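PDB 3GGD: SAM-dependent methyltransferase from Anabaena variabilis ATCC 29413, which probably transfers methyl groups from S-adenosyl-L-methionine to a substrate, and binds the spent cofactor S-adenosyl-L-homocysteine. Local coordinates for residues R41-D46 with T71-Q76; P48-L53 with A158-E163; I93-N98 with I103-L108. All coordinates share one frame; numbering follows the deposited sequence.

Interactions 1 and 2 both use helix 43-50: its first turn packs on helix 69-77, residues 49 and 50 pack on strand 158-164, and their centres lie 11 Å apart. They are joined directly where Asp46 OD1 of interaction 1 meets Tyr160 OH of interaction 2 at 2.6 Å, probably a hydrogen bond. Interaction 3 sits at the far edge of the same sheet, about 22 Å from interaction 2 between centres, yet it touches interaction 1 at helix 69-77, where Ser75 CB comes 3.4 Å from Ile103 CG1. Of the three, only interaction 3 touches the cofactor, through Leu108; the side chains of Ile162 (interaction 2) and Val43 (interaction 1) stay about 7 and 8 Å from it.

Interaction 1 (R41-D46 with T71-Q76); sequences RAVVVD and TKFLSQ. With EDO (1,2-ethanediol), chain L; EDO (1,2-ethanediol), chain M.
Phe73, facing outward from helix 69-77, receives two valines from the first turn of helix 43-50. With CG anti to the backbone N (chi1 171°), the ring is carried out toward that turn. Val43 comes in at the CB end, its CG1 3.3 Å from Phe73 CD1 and nearly as close to CG. Val44 meets the distal part, with CG2 3.5 Å from Phe73 CE2; both methyls approach the ring obliquely. Next along, Leu74 adds CD2, 3.6 Å from Val43 CG2, the two side chains crossing obliquely. The two branches of Val43 are thus shared between neighbouring residues of the other helix, and Tyr129 of strand 127-131 touches both Val43 and Leu74 from the sheet of this Rossmann-like methyltransferase. Replacing Phe73 with an alanine would probably leave Val44 CG2 without its partner and open a gap beside Val43 CG1. One polar link lies just outside: Gln70 OE1 takes the N-H of Val43 at the start of its helix. Between the segments themselves everything is methyl against ring or methyl, so the fit rests on shape and exclusion of water rather than on directed bonds.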
loop_
_atom_site.group_PDB
_atom_site.type_symbol
_atom_site.label_atom_id
_atom_site.label_comp_id
_atom_site.label_asym_id
_atom_site.label_seq_id
_atom_site.Cartn_x
_atom_site.Cartn_y
_atom_site.Cartn_z
ATOM N N ARG A 41 -13.724 -0.422 6.993
ATOM C CA ARG A 41 -13.770 0.453 5.814
ATOM C C ARG A 41 -12.549 0.196 4.911
ATOM O O ARG A 41 -12.313 0.948 3.968
ATOM C CB ARG A 41 -13.674 1.938 6.242
ATOM C CG ARG A 41 -14.756 2.420 7.112
ATOM C CD ARG A 41 -14.771 3.946 7.252
ATOM N NE ARG A 41 -13.674 4.550 8.025
ATOM C CZ ARG A 41 -12.869 5.547 7.608
ATOM N NH1 ARG A 41 -12.970 6.112 6.380
ATOM N NH2 ARG A 41 -11.950 6.012 8.461
ATOM N N ALA A 42 -11.723 -0.795 5.252
ATOM C CA ALA A 42 -10.488 -1.024 4.540
ATOM C C ALA A 42 -10.418 -2.506 4.101
ATOM O O ALA A 42 -11.110 -2.911 3.154
ATOM C CB ALA A 42 -9.305 -0.601 5.406
ATOM N N VAL A 43 -9.619 -3.321 4.782
ATOM C CA VAL A 43 -9.477 -4.723 4.378
ATOM C C VAL A 43 -10.792 -5.571 4.360
ATOM O O VAL A 43 -10.927 -6.526 3.580
ATOM C CB VAL A 43 -8.349 -5.438 5.223
ATOM C CG1 VAL A 43 -8.794 -5.582 6.703
ATOM C CG2 VAL A 43 -7.905 -6.789 4.536
ATOM N N VAL A 44 -11.766 -5.215 5.192
ATOM C CA VAL A 44 -13.060 -5.882 5.167
ATOM C C VAL A 44 -13.763 -5.663 3.815
ATOM O O VAL A 44 -14.467 -6.567 3.281
ATOM C CB VAL A 44 -13.961 -5.387 6.301
ATOM C CG1 VAL A 44 -15.460 -5.740 6.045
ATOM C CG2 VAL A 44 -13.470 -5.924 7.606
ATOM N N VAL A 45 -13.571 -4.468 3.261
ATOM C CA VAL A 45 -14.102 -4.144 1.916
ATOM C C VAL A 45 -13.295 -4.863 0.822
ATOM O O VAL A 45 -13.850 -5.398 -0.141
ATOM C CB VAL A 45 -14.083 -2.607 1.679
ATOM C CG1 VAL A 45 -14.354 -2.264 0.185
ATOM C CG2 VAL A 45 -15.094 -1.933 2.628
ATOM N N ASP A 46 -11.987 -4.947 1.014
ATOM C CA ASP A 46 -11.106 -5.621 0.034
ATOM C C ASP A 46 -11.272 -7.155 -0.069
ATOM O O ASP A 46 -11.276 -7.711 -1.181
ATOM C CB ASP A 46 -9.634 -5.353 0.376
ATOM C CG ASP A 46 -9.286 -3.842 0.368
ATOM O OD1 ASP A 46 -9.788 -3.131 -0.534
ATOM O OD2 ASP A 46 -8.503 -3.415 1.238
ATOM N N THR A 71 -3.044 -6.089 8.480
ATOM C CA THR A 71 -2.328 -7.336 8.640
ATOM C C THR A 71 -2.941 -8.193 9.730
ATOM O O THR A 71 -3.143 -9.399 9.553
ATOM C CB THR A 71 -0.838 -7.062 8.980
ATOM O OG1 THR A 71 -0.364 -5.952 8.199
ATOM C CG2 THR A 71 0.038 -8.307 8.727
ATOM N N LYS A 72 -3.243 -7.577 10.858
ATOM C CA LYS A 72 -3.886 -8.295 11.958
ATOM C C LYS A 72 -5.208 -8.980 11.531
ATOM O O LYS A 72 -5.470 -10.136 11.878
ATOM C CB LYS A 72 -4.126 -7.307 13.081
ATOM C CG LYS A 72 -4.821 -7.847 14.381
ATOM C CD LYS A 72 -4.031 -8.939 15.050
ATOM C CE LYS A 72 -4.567 -9.210 16.474
ATOM N NZ LYS A 72 -3.952 -10.472 16.929
ATOM N N PHE A 73 -6.052 -8.253 10.801
ATOM C CA PHE A 73 -7.272 -8.831 10.296
ATOM C C PHE A 73 -6.974 -10.005 9.330
ATOM O O PHE A 73 -7.546 -11.090 9.436
ATOM C CB PHE A 73 -8.147 -7.727 9.672
ATOM C CG PHE A 73 -9.345 -8.237 8.921
ATOM C CD1 PHE A 73 -9.209 -8.723 7.609
ATOM C CD2 PHE A 73 -10.594 -8.243 9.502
ATOM C CE1 PHE A 73 -10.307 -9.189 6.906
ATOM C CE2 PHE A 73 -11.697 -8.706 8.787
ATOM C CZ PHE A 73 -11.544 -9.174 7.502
ATOM N N LEU A 74 -6.083 -9.790 8.379
ATOM C CA LEU A 74 -5.728 -10.852 7.453
ATOM C C LEU A 74 -5.320 -12.125 8.207
ATOM O O LEU A 74 -5.664 -13.236 7.815
ATOM C CB LEU A 74 -4.580 -10.394 6.527
ATOM C CG LEU A 74 -4.982 -9.342 5.490
ATOM C CD1 LEU A 74 -3.737 -8.832 4.731
ATOM C CD2 LEU A 74 -6.077 -9.884 4.498
ATOM N N SER A 75 -4.614 -11.953 9.328
ATOM C CA SER A 75 -4.083 -13.100 10.062
ATOM C C SER A 75 -5.197 -13.884 10.711
ATOM O O SER A 75 -5.012 -15.031 11.069
ATOM C CB SER A 75 -3.071 -12.653 11.123
ATOM O OG SER A 75 -3.706 -12.162 12.293
ATOM N N GLN A 76 -6.351 -13.263 10.908
ATOM C CA GLN A 76 -7.509 -13.973 11.511
ATOM C C GLN A 76 -8.170 -14.893 10.463
ATOM O O GLN A 76 -8.820 -15.853 10.789
ATOM C CB GLN A 76 -8.469 -12.952 12.144
ATOM C CG GLN A 76 -7.828 -12.326 13.414
ATOM C CD GLN A 76 -8.290 -10.882 13.773
ATOM O OE1 GLN A 76 -8.733 -10.107 12.903
ATOM N NE2 GLN A 76 -8.151 -10.510 15.072
HETATM C C1 EDO L . -10.395 1.226 0.983
HETATM O O1 EDO L . -10.152 1.808 2.276
HETATM C C2 EDO L . -10.181 -0.315 0.973
HETATM O O2 EDO L . -8.928 -0.754 1.582
HETATM C C1 EDO M . -17.738 -7.092 3.263
HETATM O O1 EDO M . -17.057 -6.309 2.268
HETATM C C2 EDO M . -19.194 -7.325 2.852
HETATM O O2 EDO M . -19.321 -8.285 1.804
#

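Interaction 2 (P48-L53 with A158-E163); sequences PRFELL and AMYLIE. With SO4 (sulfate ion), chain J.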
loop_
_atom_site.group_PDB
_atom_site.type_symbol
_atom_site.label_atom_id
_atom_site.label_comp_id
_atom_site.label_asym_id
_atom_site.label_seq_id
_atom_site.Cartn_x
_atom_site.Cartn_y
_atom_site.Cartn_z
ATOM N N PRO A 48 -13.555 -9.634 0.136
ATOM C CA PRO A 48 -14.408 -10.335 -0.822
ATOM C C PRO A 48 -13.926 -10.281 -2.290
ATOM O O PRO A 48 -14.251 -11.164 -3.086
ATOM C CB PRO A 48 -15.766 -9.658 -0.659
ATOM C CG PRO A 48 -15.714 -8.968 0.660
ATOM C CD PRO A 48 -14.284 -8.594 0.864
ATOM N N ARG A 49 -13.142 -9.278 -2.640
ATOM C CA ARG A 49 -12.679 -9.131 -4.037
ATOM C C ARG A 49 -11.620 -10.146 -4.417
ATOM O O ARG A 49 -11.390 -10.365 -5.589
ATOM C CB ARG A 49 -12.129 -7.715 -4.257
ATOM C CG ARG A 49 -13.180 -6.609 -4.097
ATOM C CD ARG A 49 -12.551 -5.250 -3.958
ATOM N NE ARG A 49 -13.576 -4.207 -3.874
ATOM C CZ ARG A 49 -13.323 -2.922 -3.656
ATOM N NH1 ARG A 49 -12.092 -2.481 -3.509
ATOM N NH2 ARG A 49 -14.312 -2.053 -3.585
ATOM N N PHE A 50 -10.942 -10.740 -3.433
ATOM C CA PHE A 50 -9.900 -11.734 -3.724
ATOM C C PHE A 50 -9.924 -13.070 -2.971
ATOM O O PHE A 50 -9.227 -14.012 -3.373
ATOM C CB PHE A 50 -8.531 -11.111 -3.571
ATOM C CG PHE A 50 -8.156 -10.703 -2.169
ATOM C CD1 PHE A 50 -7.452 -11.573 -1.338
ATOM C CD2 PHE A 50 -8.367 -9.414 -1.733
ATOM C CE1 PHE A 50 -7.050 -11.183 -0.072
ATOM C CE2 PHE A 50 -7.965 -9.026 -0.475
ATOM C CZ PHE A 50 -7.307 -9.906 0.360
ATOM N N GLU A 51 -10.720 -13.189 -1.910
ATOM C CA GLU A 51 -10.670 -14.393 -1.118
ATOM C C GLU A 51 -11.050 -15.678 -1.858
ATOM O O GLU A 51 -10.614 -16.758 -1.467
ATOM C CB GLU A 51 -11.534 -14.255 0.158
ATOM C CG GLU A 51 -13.010 -14.085 -0.089
ATOM C CD GLU A 51 -13.784 -13.886 1.200
ATOM O OE1 GLU A 51 -13.476 -14.585 2.167
ATOM O OE2 GLU A 51 -14.725 -13.087 1.251
ATOM N N LEU A 52 -11.920 -15.597 -2.863
ATOM C CA LEU A 52 -12.278 -16.799 -3.582
ATOM C C LEU A 52 -11.259 -17.044 -4.689
ATOM O O LEU A 52 -11.342 -18.065 -5.358
ATOM C CB LEU A 52 -13.669 -16.685 -4.190
ATOM C CG LEU A 52 -14.789 -16.330 -3.199
ATOM C CD1 LEU A 52 -16.143 -16.324 -3.894
ATOM C CD2 LEU A 52 -14.780 -17.342 -2.071
ATOM N N LEU A 53 -10.314 -16.126 -4.897
ATOM C CA LEU A 53 -9.340 -16.300 -5.982
ATOM C C LEU A 53 -7.961 -16.729 -5.486
ATOM O O LEU A 53 -7.166 -17.167 -6.280
ATOM C CB LEU A 53 -9.207 -15.006 -6.798
ATOM C CG LEU A 53 -10.478 -14.464 -7.451
ATOM C CD1 LEU A 53 -10.289 -13.082 -8.097
ATOM C CD2 LEU A 53 -11.053 -15.507 -8.447
ATOM N N ALA A 158 -1.209 -14.909 -6.416
ATOM C CA ALA A 158 -2.066 -13.849 -6.952
ATOM C C ALA A 158 -1.906 -12.634 -6.036
ATOM O O ALA A 158 -1.586 -12.766 -4.849
ATOM C CB ALA A 158 -3.573 -14.275 -7.068
HETATM N N MSE A 159 -2.114 -11.448 -6.613
HETATM C CA MSE A 159 -1.985 -10.195 -5.895
HETATM C C MSE A 159 -3.248 -9.392 -6.027
HETATM O O MSE A 159 -3.722 -9.161 -7.141
HETATM C CB MSE A 159 -0.837 -9.327 -6.441
HETATM C CG MSE A 159 -0.836 -7.966 -5.836
HETATM SE SE MSE A 159 0.799 -6.946 -6.082
HETATM C CE MSE A 159 0.905 -6.923 -8.031
ATOM N N TYR A 160 -3.759 -8.947 -4.883
ATOM C CA TYR A 160 -4.769 -7.922 -4.864
ATOM C C TYR A 160 -4.059 -6.627 -4.477
ATOM O O TYR A 160 -3.336 -6.590 -3.477
ATOM C CB TYR A 160 -5.837 -8.180 -3.798
ATOM C CG TYR A 160 -6.818 -6.995 -3.620
ATOM C CD1 TYR A 160 -7.936 -6.853 -4.432
ATOM C CD2 TYR A 160 -6.617 -6.034 -2.626
ATOM C CE1 TYR A 160 -8.840 -5.804 -4.238
ATOM C CE2 TYR A 160 -7.505 -4.970 -2.436
ATOM C CZ TYR A 160 -8.610 -4.869 -3.250
ATOM O OH TYR A 160 -9.491 -3.856 -3.015
ATOM N N LEU A 161 -4.253 -5.587 -5.277
ATOM C CA LEU A 161 -3.767 -4.257 -4.905
ATOM C C LEU A 161 -4.875 -3.206 -5.083
ATOM O O LEU A 161 -5.748 -3.328 -5.948
ATOM C CB LEU A 161 -2.525 -3.837 -5.679
ATOM C CG LEU A 161 -2.635 -3.444 -7.172
ATOM C CD1 LEU A 161 -1.274 -2.742 -7.610
ATOM C CD2 LEU A 161 -2.946 -4.630 -8.037
ATOM N N ILE A 162 -4.851 -2.219 -4.187
ATOM C CA ILE A 162 -5.761 -1.074 -4.239
ATOM C C ILE A 162 -4.867 0.168 -4.049
ATOM O O ILE A 162 -4.022 0.232 -3.154
ATOM C CB ILE A 162 -6.929 -1.200 -3.230
ATOM C CG1 ILE A 162 -7.878 0.003 -3.401
ATOM C CG2 ILE A 162 -6.393 -1.403 -1.741
ATOM C CD1 ILE A 162 -9.168 -0.011 -2.523
ATOM N N GLU A 163 -5.018 1.104 -4.976
ATOM C CA GLU A 163 -4.164 2.267 -5.078
ATOM C C GLU A 163 -5.030 3.503 -5.302
ATOM O O GLU A 163 -6.210 3.390 -5.606
ATOM C CB GLU A 163 -3.213 2.077 -6.283
ATOM C CG GLU A 163 -2.251 0.909 -6.122
ATOM C CD GLU A 163 -1.273 1.094 -4.981
ATOM O OE1 GLU A 163 -0.972 2.275 -4.651
ATOM O OE2 GLU A 163 -0.834 0.057 -4.382
HETATM S S SO4 J . -17.132 -4.236 -4.766
HETATM O O1 SO4 J . -16.403 -5.337 -4.123
HETATM O O2 SO4 J . -17.136 -3.019 -3.935
HETATM O O3 SO4 J . -18.519 -4.684 -4.892
HETATM O O4 SO4 J . -16.621 -3.957 -6.110
#
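Arg49 stretches over the strand to the phenol of Tyr160, and its NH1 donates to Tyr160 OH at 3.0 Å. The acceptor lies close to the guanidinium plane, and the N-H points at the oxygen with an angle of 154°. An extended chain from CG to NE gives Arg49 this reach; on the way its CD passes 3.5 Å from Tyr160 OH, while CB and CD both border the ring at CE1. The rest of the guanidinium edge holds a sulfate, probably from the crystallisation liquor: NE binds its O1 at 3.1 Å and NH2 its O2 at 3.0 Å, both almost straight. Trp239 makes a cation-pi contact with the same arginine. Tyr160 belongs to the fifth strand in the 3-2-1-4-5-7-6 sheet of the class I methyltransferase fold, paired with parallel strand 127-131 on one side and antiparallel strand 237-244 on the other; helix 43-50 lies over this part of the sheet. Here Phe50 is the second side chain to meet the tyrosine. Its CG sits between the backbone N and the carbonyl carbon (chi1 66°), which swings the ring against the base of Tyr160, with CD2 3.4 Å from Tyr160 CG. The two ring planes are 29° apart but slid past each other, with centroids at 5.1 Å, so there is little true overlap. The phenol oxygen has another hydrogen-bond partner, the carboxylate of Asp46 one turn back along the helix, which would fix the hydroxyl between an acid and the arginine. Farther along the strand, Ile162 brings CD1 to 4.0 Å from Arg49 NH1, at the guanidinium edge.

Interaction 3 (I93-N98 with I103-L108); sequences IAAKEN and ISYRLL. With EDO (1,2-ethanediol), chain S; SO4 (sulfate ion), chain H.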
loop_
_atom_site.group_PDB
_atom_site.type_symbol
_atom_site.label_atom_id
_atom_site.label_comp_id
_atom_site.label_asym_id
_atom_site.label_seq_id
_atom_site.Cartn_x
_atom_site.Cartn_y
_atom_site.Cartn_z
ATOM N N ILE A 93 5.924 -0.285 15.384
ATOM C CA ILE A 93 4.513 -0.075 15.744
ATOM C C ILE A 93 3.691 -1.379 15.527
ATOM O O ILE A 93 2.954 -1.821 16.415
ATOM C CB ILE A 93 3.842 1.086 14.968
ATOM C CG1 ILE A 93 4.601 2.427 15.160
ATOM C CG2 ILE A 93 2.389 1.235 15.437
ATOM C CD1 ILE A 93 4.269 3.557 14.153
ATOM N N ALA A 94 3.839 -1.986 14.356
ATOM C CA ALA A 94 3.139 -3.222 14.014
ATOM C C ALA A 94 3.376 -4.330 15.051
ATOM O O ALA A 94 2.441 -4.981 15.501
ATOM C CB ALA A 94 3.568 -3.724 12.603
ATOM N N ALA A 95 4.637 -4.560 15.402
ATOM C CA ALA A 95 4.979 -5.646 16.289
ATOM C C ALA A 95 4.483 -5.365 17.691
ATOM O O ALA A 95 4.407 -6.270 18.491
ATOM C CB ALA A 95 6.495 -5.940 16.289
ATOM N N LYS A 96 4.105 -4.147 17.996
ATOM C CA LYS A 96 3.601 -3.855 19.309
ATOM C C LYS A 96 2.086 -3.868 19.339
ATOM O O LYS A 96 1.486 -4.336 20.301
ATOM C CB LYS A 96 4.049 -2.456 19.730
ATOM C CG LYS A 96 3.739 -2.133 21.180
ATOM C CD LYS A 96 3.697 -0.607 21.382
ATOM N N GLU A 97 1.468 -3.304 18.312
ATOM C CA GLU A 97 0.042 -3.119 18.311
ATOM C C GLU A 97 -0.718 -4.205 17.579
ATOM O O GLU A 97 -1.894 -4.348 17.807
ATOM C CB GLU A 97 -0.321 -1.781 17.648
ATOM C CG GLU A 97 0.324 -0.531 18.238
ATOM C CD GLU A 97 0.106 -0.400 19.760
ATOM O OE1 GLU A 97 -0.958 -0.846 20.254
ATOM O OE2 GLU A 97 1.006 0.143 20.459
ATOM N N ASN A 98 -0.068 -4.956 16.694
ATOM C CA ASN A 98 -0.777 -5.874 15.808
ATOM C C ASN A 98 -0.048 -7.201 15.608
ATOM O O ASN A 98 0.170 -7.644 14.480
ATOM C CB ASN A 98 -0.970 -5.171 14.458
ATOM C CG ASN A 98 -2.018 -4.065 14.518
ATOM O OD1 ASN A 98 -3.175 -4.328 14.853
ATOM N ND2 ASN A 98 -1.629 -2.827 14.155
ATOM N N ILE A 103 1.605 -14.228 12.421
ATOM C CA ILE A 103 2.160 -13.114 11.671
ATOM C C ILE A 103 3.671 -12.996 11.918
ATOM O O ILE A 103 4.105 -13.046 13.057
ATOM C CB ILE A 103 1.597 -11.741 12.099
ATOM C CG1 ILE A 103 0.096 -11.620 11.793
ATOM C CG2 ILE A 103 2.356 -10.610 11.356
ATOM C CD1 ILE A 103 -0.595 -10.333 12.412
ATOM N N SER A 104 4.440 -12.856 10.850
ATOM C CA SER A 104 5.838 -12.467 10.945
ATOM C C SER A 104 5.980 -11.107 10.271
ATOM O O SER A 104 5.436 -10.882 9.196
ATOM C CB SER A 104 6.745 -13.473 10.261
ATOM O OG SER A 104 6.618 -14.744 10.864
ATOM N N TYR A 105 6.643 -10.179 10.939
ATOM C CA TYR A 105 6.953 -8.877 10.344
ATOM C C TYR A 105 8.410 -8.904 9.942
ATOM O O TYR A 105 9.247 -9.292 10.733
ATOM C CB TYR A 105 6.708 -7.728 11.300
ATOM C CG TYR A 105 5.231 -7.475 11.528
ATOM C CD1 TYR A 105 4.441 -6.969 10.509
ATOM C CD2 TYR A 105 4.648 -7.733 12.750
ATOM C CE1 TYR A 105 3.086 -6.739 10.697
ATOM C CE2 TYR A 105 3.286 -7.487 12.966
ATOM C CZ TYR A 105 2.521 -7.003 11.937
ATOM O OH TYR A 105 1.209 -6.774 12.134
ATOM N N ARG A 106 8.720 -8.451 8.742
ATOM C CA ARG A 106 10.086 -8.502 8.263
ATOM C C ARG A 106 10.406 -7.286 7.389
ATOM O O ARG A 106 9.566 -6.831 6.599
ATOM C CB ARG A 106 10.266 -9.803 7.498
ATOM C CG ARG A 106 11.564 -9.932 6.796
ATOM C CD ARG A 106 11.826 -11.413 6.555
ATOM N NE ARG A 106 13.028 -11.640 5.753
ATOM C CZ ARG A 106 13.485 -12.841 5.436
ATOM N NH1 ARG A 106 12.840 -13.919 5.865
ATOM N NH2 ARG A 106 14.569 -12.956 4.671
ATOM N N LEU A 107 11.616 -6.759 7.556
ATOM C CA LEU A 107 12.075 -5.619 6.784
ATOM C C LEU A 107 12.266 -6.056 5.347
ATOM O O LEU A 107 12.769 -7.138 5.084
ATOM C CB LEU A 107 13.411 -5.088 7.312
ATOM C CG LEU A 107 13.428 -4.294 8.622
ATOM C CD1 LEU A 107 14.859 -4.113 9.074
ATOM C CD2 LEU A 107 12.724 -2.944 8.477
ATOM N N LEU A 108 11.796 -5.237 4.420
ATOM C CA LEU A 108 12.084 -5.453 2.998
ATOM C C LEU A 108 11.873 -4.162 2.233
ATOM O O LEU A 108 10.883 -3.443 2.446
ATOM C CB LEU A 108 11.237 -6.593 2.367
ATOM C CG LEU A 108 11.416 -6.848 0.841
ATOM C CD1 LEU A 108 11.420 -8.373 0.486
ATOM C CD2 LEU A 108 10.359 -6.139 0.052
HETATM C C1 EDO S . 15.217 -10.107 2.565
HETATM O O1 EDO S . 16.499 -10.549 2.986
HETATM C C2 EDO S . 14.933 -8.821 3.349
HETATM O O2 EDO S . 14.022 -9.119 4.418
HETATM S S SO4 H . 9.893 -15.016 7.096
HETATM O O1 SO4 H . 8.963 -16.145 7.242
HETATM O O2 SO4 H . 9.385 -13.769 7.663
HETATM O O3 SO4 H . 10.160 -14.852 5.675
HETATM O O4 SO4 H . 11.144 -15.317 7.793
#
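In the beta-alpha-beta unit formed by strand 81-85, helix 88-97 and strand 103-107, Tyr105 reaches from the second strand back to the C-terminal end of the helix and meets Ala94, Ala95 and Asn98. This unit makes up one edge of the Rossmann-like methyltransferase sheet, with strand 103-107 outermost and hydrogen-bonded along its inner side to strand 81-85. The ring of Tyr105 is the centre of the contact. Ala94 CB lies over one face, 3.6 Å from the centroid and 17° off the ring normal, a CH-pi contact. On the opposite face rests Ile103 CG2, two residues back in the same strand, so a methyl of the helix and one of the strand sandwich the ring, both offset toward its rim, and limit its rotation. Ala95 flanks it more loosely, its N 4.0 Å from Tyr105 CE2. CG of Tyr105 lies beside its own backbone N, anti to the carbonyl carbon (chi1 -72°), and from there the phenol runs past Ala94 to Asn98, just beyond the helix. Its hydroxyl donates to Asn98 O at 2.7 Å, coming in 31° out of the carbonyl plane. Asn98 is the first residue to leave helical geometry, so the bond ties down the carbonyl at the point where the chain departs. Its amide turns away, and ND2 bonds Asn67 O instead. Just past the strand, Leu108 touches S-adenosyl-L-homocysteine. Arg106 leaves the other side of the strand, toward helix 113-123, where NH1 makes a salt bridge with Glu122. Back beside the tyrosine bond, Ile103 CD1 packs 3.5 Å from the same Asn98 O.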